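Local coordinates for possible substrate binding protein of ABC transporter system (Rhodopseudomonas palustris, PDB 3N0X), which probably binds a branched-chain amino acid or related ligand and delivers it to an ABC transporter, as a periplasmic binding protein of the leucine-binding family, at residues 235-240 with 281-286; 249-254 with 341-346; 255-260 with 350-355. All coordinates share one frame; numbering follows the deposited sequence.

Contact 1 (235-240 with 281-286); sequences GNILPA and PDFFTA
At the N-terminal end of helix 283-302 in this periplasmic-binding-protein fold, Asp282 occupies the N-cap position and turns its carboxylate to the loop 235-240, which follows strand 229-233. The amide of Leu238 donates to Asp282 OD2 at 3.0 Å, reaching it on the syn side and 21° out of the carboxylate plane; the same N-H has a second, weak bond to OD1. That second oxygen is held from its own segment as well, because Phe283 N donates to Asp282 OD1 on the anti side at 2.8 Å, which should fix the rotation of the carboxylate. With chi1 at -150°, roughly opposite the backbone N, the Asp282 side chain extends its carboxylate to the loop. Next to this polar grip is a small apolar one. The CG2 branch of Ile237 sits over one face of the Phe283 ring, 4.0 Å from its centroid and displaced toward the rim, and also touches CE2 of Phe284. Tyr20, from helix 18-35, packs on Ile237 and stacks on Phe284, extending the patch. Farther along the Phe283 ring, Asn236 O comes obliquely to within 3.5 Å of Phe283 CE1.

Contact 2 (249-254 with 341-346); sequences GMEGAT and HFKVKV
Glu251 and Gly252 face Phe342 and Lys343 across an antiparallel strand pair in which backbone bonds, charges and one aromatic ring each play a distinct part. Gly252 and Phe342 form the hydrogen-bonded pair: Phe342 N donates to Gly252 O at 2.9 Å, while the return bond from Gly252 N to Phe342 O is weak. Pairing continues before strand 251-254 begins, where Val344 N meets the carbonyl O of Met250, a selenomethionine, and Gly249 N meets Val344 O.

Polar side chains gather on the sheet face that carries Glu251, His341 and Lys343. The Glu251 carboxylate is gripped at both oxygens. His341 NE2 donates to Glu251 OE1 at 2.8 Å, nearly in the plane of its own ring but from above the carboxylate plane, the two planes standing 56° apart. In the conformer described, Lys343 NZ makes a salt bridge to Glu251 OE2 at 3.0 Å, on the anti side, and a bend at the end of its chain (chi4 69°) also lets NZ reach Gly249 O at 2.7 Å. Replacing Glu251 by an alanine would probably leave His341 NE2 without this acceptor and the Lys343 ammonium without this carboxylate as a salt-bridge partner.

On the other face, Phe342 folds its ring back over the neighbouring strand, with Gly252 CA 4.1 Å from the ring centroid in a CH-pi contact. A CB on Gly252 would come too close to Phe342 CZ, so the glycine suits this covering. A cross-strand aromatic ring folded over a glycine, often called aromatic rescue of glycine, is here part of the antiparallel sheet that includes strands 251-254 and 335-345.

Contact 3 (255-260 with 350-355); sequences YYYYDI and VAWAVL
Tyr257 and Tyr258 extend side by side toward Trp352, their hydroxyls converging on the indole N-H. Each approaches in its own way. The Tyr258 ring stands almost perpendicular to the five-membered ring of Trp352, their planes 87° apart, whereas the Tyr257 ring is inclined to it at 70°. In the conformer of Tyr258 described, Trp352 NE1 donates to Tyr258 OH at 3.2 Å, with the acceptor close to the indole plane. Its bond to Tyr257 OH is weak and strongly bent, although NE1 and OH are 3.1 Å apart, so the N-H is shared unequally between the two oxygens. The Trp352 torsion (chi1 45°) sets CG between the backbone N and carbonyl carbon, bringing the NE1 edge of the indole round to the tyrosines.

Tyr257 is enclosed from both faces. Leu355 CB lies over one, 4.0 Å from the ring centroid, and Leu355 N is over that same face; CD1 of Tyr258 is over the opposite one. At the ring edge, Tyr257 CE1 meets Trp352 CD1 at 3.9 Å. Burial here probably carries a cost, since Leu355 N and Ala353 O have no hydrogen-bonding partner in the model. Ile260, closing the type I turn that begins at Tyr257, rests CD1 against Leu355 O at 3.6 Å.

This aromatic cluster joins the loop between strand 251-254 and helix 264-277 to the approach and start of strand 354-357. Val270 of that helix lies against Tyr258, and on the sheet side Phe342 of strand 335-345 packs on Leu355.

In the fold
From the N terminus, the chain completes strand 229-233 and enters the loop 235-240, which contact 1 joins to the start of helix 283-302, closing a loop of 40 residues. Strand 251-254 and the turn after it then supply the first halves of contacts 2 and 3, whose partners come much later, beyond that helix. All three closures therefore cross along the sequence. Contacts 2 and 3 meet in one antiparallel sheet, where strands 335-345 and 354-357 are neighbours and Lys345 N probably bonds to Val354 O. Contact 1 adjoins both: Gly235 N reaches Ala253 O, and Phe283 packs against Tyr256. Together they tie helix 283-302 to this sheet.

Contact 1 (235-240 with 281-286)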
ATOM      1  N   GLY A 235       9.094  -1.330  -3.678  1.00 13.33           N
ATOM      2  CA  GLY A 235       8.743  -2.729  -3.894  1.00 13.54           C
ATOM      3  C   GLY A 235       7.481  -2.851  -4.704  1.00 13.76           C
ATOM      4  O   GLY A 235       6.897  -1.849  -5.137  1.00 15.52           O
ATOM      5  N   ASN A 236       7.037  -4.074  -4.885  1.00 14.65           N
ATOM      6  CA  ASN A 236       5.872  -4.299  -5.733  1.00 13.70           C
ATOM      7  C   ASN A 236       5.349  -5.701  -5.496  1.00 13.69           C
ATOM      8  O   ASN A 236       5.907  -6.472  -4.742  1.00 13.97           O
ATOM      9  CB  ASN A 236       6.199  -4.084  -7.240  1.00 15.70           C
ATOM     10  CG  ASN A 236       5.059  -3.463  -7.997  1.00 18.87           C
ATOM     11  OD1 ASN A 236       3.879  -3.734  -7.739  1.00 20.80           O
ATOM     12  ND2 ASN A 236       5.410  -2.537  -8.910  1.00 25.19           N
ATOM     13  N   ILE A 237       4.235  -5.988  -6.163  1.00 12.55           N
ATOM     14  CA  ILE A 237       3.623  -7.287  -6.078  1.00 12.79           C
ATOM     15  C   ILE A 237       4.478  -8.331  -6.768  1.00 12.90           C
ATOM     16  O   ILE A 237       5.340  -8.026  -7.575  1.00 14.11           O
ATOM     17  CB  ILE A 237       2.179  -7.284  -6.634  1.00 13.42           C
ATOM     18  CG1 ILE A 237       2.124  -6.856  -8.099  1.00 15.78           C
ATOM     19  CG2 ILE A 237       1.316  -6.371  -5.708  1.00 14.55           C
ATOM     20  CD1 ILE A 237       0.731  -7.013  -8.729  1.00 16.15           C
ATOM     21  N   LEU A 238       4.252  -9.601  -6.447  1.00 13.33           N
ATOM     22  CA  LEU A 238       5.116 -10.657  -6.939  1.00 13.09           C
ATOM     23  C   LEU A 238       5.294 -10.739  -8.467  1.00 14.15           C
ATOM     24  O   LEU A 238       6.413 -10.897  -8.940  1.00 14.99           O
ATOM     25  CB  LEU A 238       4.760 -12.035  -6.316  1.00 14.15           C
ATOM     26  CG  LEU A 238       4.797 -12.145  -4.787  1.00 13.67           C
ATOM     27  CD1 LEU A 238       4.328 -13.552  -4.311  1.00 13.93           C
ATOM     28  CD2 LEU A 238       6.176 -11.836  -4.234  1.00 14.17           C
ATOM     29  N   PRO A 239       4.196 -10.663  -9.261  1.00 14.35           N
ATOM     30  CA  PRO A 239       4.420 -10.665 -10.717  1.00 16.25           C
ATOM     31  C   PRO A 239       5.309  -9.527 -11.219  1.00 16.99           C
ATOM     32  O   PRO A 239       6.105  -9.708 -12.158  1.00 18.43           O
ATOM     33  CB  PRO A 239       3.019 -10.530 -11.292  1.00 17.27           C
ATOM     34  CG  PRO A 239       2.096 -10.962 -10.216  1.00 20.13           C
ATOM     35  CD  PRO A 239       2.760 -10.624  -8.906  1.00 15.78           C
ATOM     36  N   ALA A 240       5.182  -8.371 -10.600  1.00 16.09           N
ATOM     37  CA  ALA A 240       6.002  -7.217 -10.962  1.00 16.16           C
ATOM     38  C   ALA A 240       7.479  -7.346 -10.543  1.00 17.97           C
ATOM     39  O   ALA A 240       8.366  -6.702 -11.129  1.00 19.28           O
ATOM     40  CB  ALA A 240       5.392  -5.940 -10.374  1.00 16.55           C
ATOM     41  N   PRO A 281       1.140 -15.428  -0.028  1.00 14.23           N
ATOM     42  CA  PRO A 281       0.308 -14.249  -0.009  1.00 13.05           C
ATOM     43  C   PRO A 281       1.040 -13.068  -0.624  1.00 13.92           C
ATOM     44  O   PRO A 281       2.268 -12.988  -0.542  1.00 14.50           O
ATOM     45  CB  PRO A 281       0.061 -14.008   1.480  1.00 14.31           C
ATOM     46  CG  PRO A 281       1.209 -14.627   2.178  1.00 14.58           C
ATOM     47  CD  PRO A 281       1.661 -15.780   1.314  1.00 15.30           C
ATOM     48  N   ASP A 282       0.271 -12.149  -1.185  1.00 15.54           N
ATOM     49  CA  ASP A 282       0.800 -10.906  -1.802  1.00 15.08           C
ATOM     50  C   ASP A 282       0.191  -9.665  -1.102  1.00 13.80           C
ATOM     51  O   ASP A 282      -0.527  -9.775  -0.082  1.00 13.53           O
ATOM     52  CB  ASP A 282       0.509 -10.967  -3.314  1.00 16.36           C
ATOM     53  CG  ASP A 282       1.558 -10.205  -4.201  1.00 16.34           C
ATOM     54  OD1 ASP A 282       2.258  -9.291  -3.698  1.00 17.70           O
ATOM     55  OD2 ASP A 282       1.601 -10.536  -5.431  1.00 16.97           O
ATOM     56  N   PHE A 283       0.494  -8.470  -1.634  1.00 14.16           N
ATOM     57  CA  PHE A 283       0.009  -7.203  -1.060  1.00 13.19           C
ATOM     58  C   PHE A 283      -1.463  -7.283  -0.678  1.00 12.46           C
ATOM     59  O   PHE A 283      -1.872  -6.881   0.414  1.00 12.83           O
ATOM     60  CB  PHE A 283       0.110  -6.034  -2.075  1.00 12.87           C
ATOM     61  CG  PHE A 283       1.474  -5.358  -2.198  1.00 12.62           C
ATOM     62  CD1 PHE A 283       2.678  -5.981  -1.895  1.00 13.35           C
ATOM     63  CD2 PHE A 283       1.524  -4.066  -2.688  1.00 13.62           C
ATOM     64  CE1 PHE A 283       3.906  -5.294  -2.086  1.00 12.03           C
ATOM     65  CE2 PHE A 283       2.721  -3.380  -2.801  1.00 14.37           C
ATOM     66  CZ  PHE A 283       3.907  -4.010  -2.525  1.00 14.44           C
ATOM     67  N   PHE A 284      -2.263  -7.699  -1.642  1.00 13.21           N
ATOM     68  CA  PHE A 284      -3.705  -7.585  -1.512  1.00 12.75           C
ATOM     69  C   PHE A 284      -4.243  -8.537  -0.460  1.00 14.07           C
ATOM     70  O   PHE A 284      -5.200  -8.227   0.282  1.00 13.38           O
ATOM     71  CB  PHE A 284      -4.358  -7.746  -2.892  1.00 14.30           C
ATOM     72  CG  PHE A 284      -3.919  -6.698  -3.847  1.00 15.73           C
ATOM     73  CD1 PHE A 284      -4.480  -5.446  -3.805  1.00 20.65           C
ATOM     74  CD2 PHE A 284      -2.969  -6.969  -4.815  1.00 14.57           C
ATOM     75  CE1 PHE A 284      -4.065  -4.441  -4.685  1.00 19.73           C
ATOM     76  CE2 PHE A 284      -2.513  -5.963  -5.645  1.00 15.74           C
ATOM     77  CZ  PHE A 284      -3.050  -4.711  -5.586  1.00 20.82           C
ATOM     78  N   THR A 285      -3.606  -9.685  -0.370  1.00 12.62           N
ATOM     79  CA  THR A 285      -3.955 -10.683   0.618  1.00 11.71           C
ATOM     80  C   THR A 285      -3.681 -10.117   2.008  1.00 11.01           C
ATOM     81  O   THR A 285      -4.517 -10.179   2.930  1.00 11.84           O
ATOM     82  CB  THR A 285      -3.080 -11.921   0.481  1.00 13.75           C
ATOM     83  OG1 THR A 285      -2.839 -12.226  -0.905  1.00 16.95           O
ATOM     84  CG2 THR A 285      -3.759 -13.100   1.171  1.00 14.03           C
ATOM     85  N   ALA A 286      -2.493  -9.565   2.193  1.00 13.18           N
ATOM     86  CA  ALA A 286      -2.110  -9.000   3.465  1.00 13.91           C
ATOM     87  C   ALA A 286      -3.032  -7.842   3.869  1.00 13.05           C
ATOM     88  O   ALA A 286      -3.432  -7.714   5.016  1.00 13.43           O
ATOM     89  CB  ALA A 286      -0.617  -8.520   3.443  1.00 14.55           C
TER

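Contact 2 (249-254 with 341-346)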
ATOM      1  N   GLY A 249      20.841  -6.578  -5.710  1.00 16.39           N
ATOM      2  CA  GLY A 249      21.369  -5.685  -4.699  1.00 14.94           C
ATOM      3  C   GLY A 249      20.608  -4.368  -4.588  1.00 14.79           C
ATOM      4  O   GLY A 249      20.922  -3.565  -3.716  1.00 15.05           O
HETATM    5  N   MSE A 250      19.631  -4.146  -5.465  1.00 14.53           N
HETATM    6  CA  MSE A 250      18.845  -2.918  -5.414  0.67 14.82           C
HETATM    7  C   MSE A 250      18.156  -2.820  -4.064  1.00 14.80           C
HETATM    8  O   MSE A 250      17.592  -3.806  -3.552  1.00 13.67           O
HETATM    9  CB  MSE A 250      17.795  -2.853  -6.514  0.67 15.05           C
HETATM   10  CG  MSE A 250      17.019  -1.538  -6.499  0.67 13.80           C
HETATM   11 SE   MSE A 250      16.020  -1.245  -8.110  0.50 20.26          SE
HETATM   12  CE  MSE A 250      14.882  -2.631  -7.918  0.67 13.06           C
ATOM     13  N   GLU A 251      18.147  -1.611  -3.502  1.00 14.20           N
ATOM     14  CA  GLU A 251      17.415  -1.380  -2.288  1.00 12.68           C
ATOM     15  C   GLU A 251      16.294  -0.370  -2.479  1.00 13.21           C
ATOM     16  O   GLU A 251      16.332   0.481  -3.346  1.00 16.88           O
ATOM     17  CB  GLU A 251      18.333  -0.869  -1.189  1.00 13.02           C
ATOM     18  CG  GLU A 251      19.436  -1.864  -0.832  1.00 13.46           C
ATOM     19  CD  GLU A 251      20.319  -1.482   0.343  1.00 16.86           C
ATOM     20  OE1 GLU A 251      20.000  -0.524   1.108  1.00 17.75           O
ATOM     21  OE2 GLU A 251      21.354  -2.184   0.488  1.00 20.79           O
ATOM     22  N   GLY A 252      15.329  -0.448  -1.588  1.00 12.06           N
ATOM     23  CA  GLY A 252      14.173   0.396  -1.564  1.00 11.81           C
ATOM     24  C   GLY A 252      13.329   0.051  -0.375  1.00 12.11           C
ATOM     25  O   GLY A 252      13.771  -0.714   0.518  1.00 12.18           O
ATOM     26  N   ALA A 253      12.081   0.526  -0.396  1.00 10.29           N
ATOM     27  CA  ALA A 253      11.120   0.116   0.607  1.00 12.57           C
ATOM     28  C   ALA A 253       9.859  -0.417  -0.010  1.00 12.86           C
ATOM     29  O   ALA A 253       9.482  -0.023  -1.106  1.00 12.16           O
ATOM     30  CB  ALA A 253      10.778   1.289   1.540  1.00 14.37           C
ATOM     31  N   THR A 254       9.226  -1.340   0.713  1.00 12.28           N
ATOM     32  CA  THR A 254       8.003  -1.995   0.286  1.00 11.55           C
ATOM     33  C   THR A 254       6.937  -2.060   1.380  1.00 11.12           C
ATOM     34  O   THR A 254       7.223  -2.096   2.582  1.00 12.80           O
ATOM     35  CB  THR A 254       8.296  -3.428  -0.268  1.00 13.15           C
ATOM     36  OG1 THR A 254       7.142  -3.886  -1.010  1.00 14.26           O
ATOM     37  CG2 THR A 254       8.724  -4.412   0.844  1.00 12.88           C
ATOM     38  N   HIS A 341      12.395  -1.887   4.489  1.00 11.46           N
ATOM     39  CA  HIS A 341      13.579  -1.599   3.711  1.00 11.31           C
ATOM     40  C   HIS A 341      14.158  -2.953   3.310  1.00 11.83           C
ATOM     41  O   HIS A 341      14.522  -3.757   4.159  1.00 12.68           O
ATOM     42  CB  HIS A 341      14.578  -0.808   4.589  1.00 11.37           C
ATOM     43  CG  HIS A 341      15.906  -0.493   3.944  1.00 11.40           C
ATOM     44  ND1 HIS A 341      16.886   0.178   4.649  1.00 15.03           N
ATOM     45  CD2 HIS A 341      16.436  -0.778   2.720  1.00 12.10           C
ATOM     46  CE1 HIS A 341      17.954   0.317   3.875  1.00 14.72           C
ATOM     47  NE2 HIS A 341      17.707  -0.229   2.690  1.00 13.54           N
ATOM     48  N   PHE A 342      14.253  -3.169   1.998  1.00 10.71           N
ATOM     49  CA  PHE A 342      14.664  -4.475   1.404  1.00 11.84           C
ATOM     50  C   PHE A 342      15.902  -4.304   0.553  1.00 12.58           C
ATOM     51  O   PHE A 342      16.288  -3.189   0.193  1.00 12.76           O
ATOM     52  CB  PHE A 342      13.550  -5.080   0.530  1.00 11.74           C
ATOM     53  CG  PHE A 342      13.256  -4.269  -0.693  1.00 11.63           C
ATOM     54  CD1 PHE A 342      14.015  -4.392  -1.858  1.00 13.58           C
ATOM     55  CD2 PHE A 342      12.200  -3.347  -0.696  1.00 11.97           C
ATOM     56  CE1 PHE A 342      13.772  -3.603  -2.952  1.00 12.60           C
ATOM     57  CE2 PHE A 342      11.923  -2.568  -1.827  1.00 11.91           C
ATOM     58  CZ  PHE A 342      12.721  -2.695  -2.966  1.00 11.23           C
ATOM     59  N   LYS A 343      16.545  -5.447   0.250  1.00 13.20           N
ATOM     60  CA  LYS A 343      17.621  -5.534  -0.719  0.70 14.01           C
ATOM     61  C   LYS A 343      17.298  -6.723  -1.641  1.00 13.95           C
ATOM     62  O   LYS A 343      16.948  -7.831  -1.150  1.00 14.99           O
ATOM     63  CB  LYS A 343      18.974  -5.719  -0.038  0.70 13.73           C
ATOM     64  CG  LYS A 343      20.181  -5.665  -0.985  0.70 18.31           C
ATOM     65  CD  LYS A 343      21.531  -5.681  -0.234  0.70 20.80           C
ATOM     66  CE  LYS A 343      22.664  -5.307  -1.169  0.70 25.60           C
ATOM     67  NZ  LYS A 343      22.613  -3.856  -1.593  0.70 22.97           N
ATOM     68  N   VAL A 344      17.361  -6.511  -2.956  1.00 14.01           N
ATOM     69  CA  VAL A 344      17.048  -7.569  -3.889  1.00 13.63           C
ATOM     70  C   VAL A 344      18.126  -8.666  -3.881  1.00 15.45           C
ATOM     71  O   VAL A 344      19.336  -8.373  -4.025  1.00 15.31           O
ATOM     72  CB  VAL A 344      16.884  -7.012  -5.334  1.00 14.14           C
ATOM     73  CG1 VAL A 344      16.840  -8.156  -6.390  1.00 14.47           C
ATOM     74  CG2 VAL A 344      15.625  -6.128  -5.445  1.00 13.93           C
ATOM     75  N   LYS A 345      17.665  -9.923  -3.776  1.00 15.38           N
ATOM     76  CA  LYS A 345      18.480 -11.117  -3.999  1.00 16.94           C
ATOM     77  C   LYS A 345      17.903 -11.843  -5.212  1.00 16.65           C
ATOM     78  O   LYS A 345      16.694 -12.004  -5.327  1.00 16.22           O
ATOM     79  CB  LYS A 345      18.497 -12.042  -2.781  1.00 18.77           C
ATOM     80  CG  LYS A 345      19.213 -13.418  -3.037  1.00 23.34           C
ATOM     81  N   VAL A 346      18.746 -12.273  -6.138  1.00 16.43           N
ATOM     82  CA  VAL A 346      18.246 -12.972  -7.320  1.00 17.50           C
ATOM     83  C   VAL A 346      18.471 -14.481  -7.149  1.00 18.36           C
ATOM     84  O   VAL A 346      19.613 -14.931  -7.029  1.00 19.17           O
ATOM     85  CB  VAL A 346      18.993 -12.492  -8.573  1.00 18.67           C
ATOM     86  CG1 VAL A 346      18.530 -13.278  -9.795  1.00 22.38           C
ATOM     87  CG2 VAL A 346      18.791 -10.977  -8.809  1.00 19.13           C
TER

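Contact 3 (255-260 with 350-355)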
ATOM      1  N   TYR A 255       5.691  -2.118   0.927  1.00 11.71           N
ATOM      2  CA  TYR A 255       4.544  -2.306   1.815  1.00 12.48           C
ATOM      3  C   TYR A 255       4.542  -3.710   2.444  1.00 11.78           C
ATOM      4  O   TYR A 255       4.113  -3.895   3.579  1.00 11.96           O
ATOM      5  CB  TYR A 255       3.259  -2.099   0.967  1.00 12.30           C
ATOM      6  CG  TYR A 255       1.953  -2.627   1.557  1.00 11.92           C
ATOM      7  CD1 TYR A 255       1.305  -2.000   2.626  1.00 11.83           C
ATOM      8  CD2 TYR A 255       1.356  -3.721   1.009  1.00 11.53           C
ATOM      9  CE1 TYR A 255       0.100  -2.487   3.130  1.00 11.00           C
ATOM     10  CE2 TYR A 255       0.199  -4.246   1.547  1.00 12.88           C
ATOM     11  CZ  TYR A 255      -0.454  -3.604   2.577  1.00 15.69           C
ATOM     12  OH  TYR A 255      -1.647  -4.107   3.059  1.00 14.72           O
ATOM     13  N   TYR A 256       4.967  -4.703   1.681  1.00 10.09           N
ATOM     14  CA  TYR A 256       4.887  -6.096   2.088  1.00 11.57           C
ATOM     15  C   TYR A 256       5.748  -6.985   1.196  1.00 12.65           C
ATOM     16  O   TYR A 256       5.920  -6.721   0.013  1.00 15.83           O
ATOM     17  CB  TYR A 256       3.439  -6.597   2.022  1.00 10.69           C
ATOM     18  CG  TYR A 256       3.202  -8.014   2.568  1.00 11.06           C
ATOM     19  CD1 TYR A 256       3.138  -8.277   3.944  1.00 11.88           C
ATOM     20  CD2 TYR A 256       2.996  -9.080   1.696  1.00 11.95           C
ATOM     21  CE1 TYR A 256       2.888  -9.569   4.405  1.00 12.19           C
ATOM     22  CE2 TYR A 256       2.749 -10.352   2.144  1.00 10.95           C
ATOM     23  CZ  TYR A 256       2.731 -10.595   3.518  1.00 12.16           C
ATOM     24  OH  TYR A 256       2.480 -11.885   3.934  1.00 13.39           O
ATOM     25  N   TYR A 257       6.295  -8.037   1.794  1.00 13.42           N
ATOM     26  CA  TYR A 257       6.867  -9.194   1.074  1.00 12.91           C
ATOM     27  C   TYR A 257       6.656 -10.342   2.043  1.00 12.64           C
ATOM     28  O   TYR A 257       6.987 -10.208   3.209  1.00 12.64           O
ATOM     29  CB  TYR A 257       8.338  -8.991   0.685  1.00 12.16           C
ATOM     30  CG  TYR A 257       8.915 -10.175  -0.033  1.00 13.02           C
ATOM     31  CD1 TYR A 257       8.632 -10.385  -1.367  1.00 13.58           C
ATOM     32  CD2 TYR A 257       9.705 -11.095   0.619  1.00 13.87           C
ATOM     33  CE1 TYR A 257       9.144 -11.486  -2.039  1.00 16.21           C
ATOM     34  CE2 TYR A 257      10.237 -12.179  -0.026  1.00 13.53           C
ATOM     35  CZ  TYR A 257       9.943 -12.385  -1.346  1.00 14.20           C
ATOM     36  OH  TYR A 257      10.446 -13.505  -1.965  1.00 16.28           O
ATOM     37  N   TYR A 258       6.093 -11.444   1.566  1.00 13.56           N
ATOM     38  CA  TYR A 258       5.628 -12.509   2.455  0.50 14.23           C
ATOM     39  C   TYR A 258       6.656 -12.992   3.474  1.00 13.84           C
ATOM     40  O   TYR A 258       6.294 -13.313   4.600  1.00 13.65           O
ATOM     41  CB  TYR A 258       5.067 -13.698   1.662  0.50 14.54           C
ATOM     42  CG  TYR A 258       6.050 -14.426   0.765  0.50 14.39           C
ATOM     43  CD1 TYR A 258       6.343 -13.955  -0.509  0.50 13.66           C
ATOM     44  CD2 TYR A 258       6.649 -15.603   1.183  0.50 19.28           C
ATOM     45  CE1 TYR A 258       7.243 -14.640  -1.347  0.50 15.66           C
ATOM     46  CE2 TYR A 258       7.543 -16.295   0.357  0.50 14.25           C
ATOM     47  CZ  TYR A 258       7.838 -15.806  -0.903  0.50 19.22           C
ATOM     48  OH  TYR A 258       8.755 -16.492  -1.708  0.50 15.54           O
ATOM     49  N   ASP A 259       7.924 -13.079   3.071  1.00 12.14           N
ATOM     50  CA  ASP A 259       8.932 -13.708   3.924  0.60 13.21           C
ATOM     51  C   ASP A 259       9.579 -12.716   4.862  1.00 14.82           C
ATOM     52  O   ASP A 259      10.422 -13.103   5.660  1.00 17.05           O
ATOM     53  CB  ASP A 259      10.008 -14.424   3.085  0.60 13.86           C
ATOM     54  CG  ASP A 259      10.755 -15.529   3.865  0.60 18.24           C
ATOM     55  OD1 ASP A 259      10.100 -16.298   4.590  0.60 16.36           O
ATOM     56  OD2 ASP A 259      11.996 -15.658   3.710  0.60 22.60           O
ATOM     57  N   ILE A 260       9.192 -11.429   4.808  1.00 14.71           N
ATOM     58  CA  ILE A 260       9.801 -10.466   5.729  1.00 14.52           C
ATOM     59  C   ILE A 260       9.198 -10.414   7.151  1.00 16.39           C
ATOM     60  O   ILE A 260       9.923 -10.581   8.136  1.00 17.60           O
ATOM     61  CB  ILE A 260       9.933  -9.050   5.118  1.00 14.24           C
ATOM     62  CG1 ILE A 260      10.986  -9.061   3.995  1.00 14.47           C
ATOM     63  CG2 ILE A 260      10.327  -8.007   6.158  1.00 15.15           C
ATOM     64  CD1 ILE A 260      11.184  -7.698   3.335  1.00 15.63           C
ATOM     65  N   VAL A 350      13.333 -18.888  -8.456  1.00 16.09           N
ATOM     66  CA  VAL A 350      12.154 -18.203  -7.958  1.00 15.79           C
ATOM     67  C   VAL A 350      11.689 -17.183  -8.998  1.00 17.47           C
ATOM     68  O   VAL A 350      12.497 -16.412  -9.521  1.00 16.53           O
ATOM     69  CB  VAL A 350      12.454 -17.564  -6.558  1.00 16.61           C
ATOM     70  CG1 VAL A 350      11.215 -16.857  -5.955  1.00 16.87           C
ATOM     71  CG2 VAL A 350      12.948 -18.637  -5.629  1.00 20.31           C
ATOM     72  N   ALA A 351      10.374 -17.132  -9.228  1.00 17.11           N
ATOM     73  CA  ALA A 351       9.782 -16.335 -10.310  1.00 17.04           C
ATOM     74  C   ALA A 351       9.883 -14.819 -10.105  1.00 18.52           C
ATOM     75  O   ALA A 351       9.785 -14.025 -11.062  1.00 19.66           O
ATOM     76  CB  ALA A 351       8.322 -16.760 -10.537  1.00 18.20           C
ATOM     77  N   TRP A 352       9.988 -14.432  -8.856  1.00 15.61           N
ATOM     78  CA  TRP A 352      10.161 -13.033  -8.459  1.00 13.26           C
ATOM     79  C   TRP A 352      11.525 -12.832  -7.833  1.00 14.20           C
ATOM     80  O   TRP A 352      12.098 -13.744  -7.286  1.00 14.39           O
ATOM     81  CB  TRP A 352       9.104 -12.623  -7.440  1.00 13.39           C
ATOM     82  CG  TRP A 352       8.879 -13.635  -6.339  1.00 12.84           C
ATOM     83  CD1 TRP A 352       9.549 -13.737  -5.141  1.00 15.77           C
ATOM     84  CD2 TRP A 352       7.937 -14.714  -6.365  1.00 15.28           C
ATOM     85  NE1 TRP A 352       9.072 -14.809  -4.437  1.00 15.31           N
ATOM     86  CE2 TRP A 352       8.080 -15.420  -5.165  1.00 15.78           C
ATOM     87  CE3 TRP A 352       6.975 -15.142  -7.294  1.00 17.51           C
ATOM     88  CZ2 TRP A 352       7.291 -16.543  -4.849  1.00 18.00           C
ATOM     89  CZ3 TRP A 352       6.209 -16.249  -6.998  1.00 19.95           C
ATOM     90  CH2 TRP A 352       6.359 -16.929  -5.769  1.00 18.36           C
ATOM     91  N   ALA A 353      12.038 -11.615  -7.908  1.00 14.45           N
ATOM     92  CA  ALA A 353      13.193 -11.242  -7.108  1.00 15.53           C
ATOM     93  C   ALA A 353      12.824 -11.427  -5.648  1.00 14.97           C
ATOM     94  O   ALA A 353      11.694 -11.137  -5.249  1.00 14.94           O
ATOM     95  CB  ALA A 353      13.570  -9.780  -7.347  1.00 15.56           C
ATOM     96  N   VAL A 354      13.786 -11.881  -4.843  1.00 14.81           N
ATOM     97  CA  VAL A 354      13.541 -12.111  -3.415  1.00 15.58           C
ATOM     98  C   VAL A 354      13.919 -10.833  -2.723  1.00 16.14           C
ATOM     99  O   VAL A 354      15.038 -10.341  -2.896  1.00 18.66           O
ATOM    100  CB  VAL A 354      14.392 -13.286  -2.888  1.00 17.10           C
ATOM    101  CG1 VAL A 354      14.235 -13.432  -1.360  1.00 19.04           C
ATOM    102  CG2 VAL A 354      13.961 -14.573  -3.594  1.00 19.87           C
ATOM    103  N   LEU A 355      13.001 -10.302  -1.922  1.00 14.94           N
ATOM    104  CA  LEU A 355      13.239  -9.075  -1.181  1.00 14.33           C
ATOM    105  C   LEU A 355      13.736  -9.444   0.208  1.00 14.99           C
ATOM    106  O   LEU A 355      12.941  -9.821   1.093  1.00 17.54           O
ATOM    107  CB  LEU A 355      11.988  -8.189  -1.127  1.00 13.37           C
ATOM    108  CG  LEU A 355      11.397  -7.807  -2.505  1.00 14.17           C
ATOM    109  CD1 LEU A 355      10.329  -6.710  -2.348  1.00 13.76           C
ATOM    110  CD2 LEU A 355      12.475  -7.389  -3.524  1.00 15.06           C
TER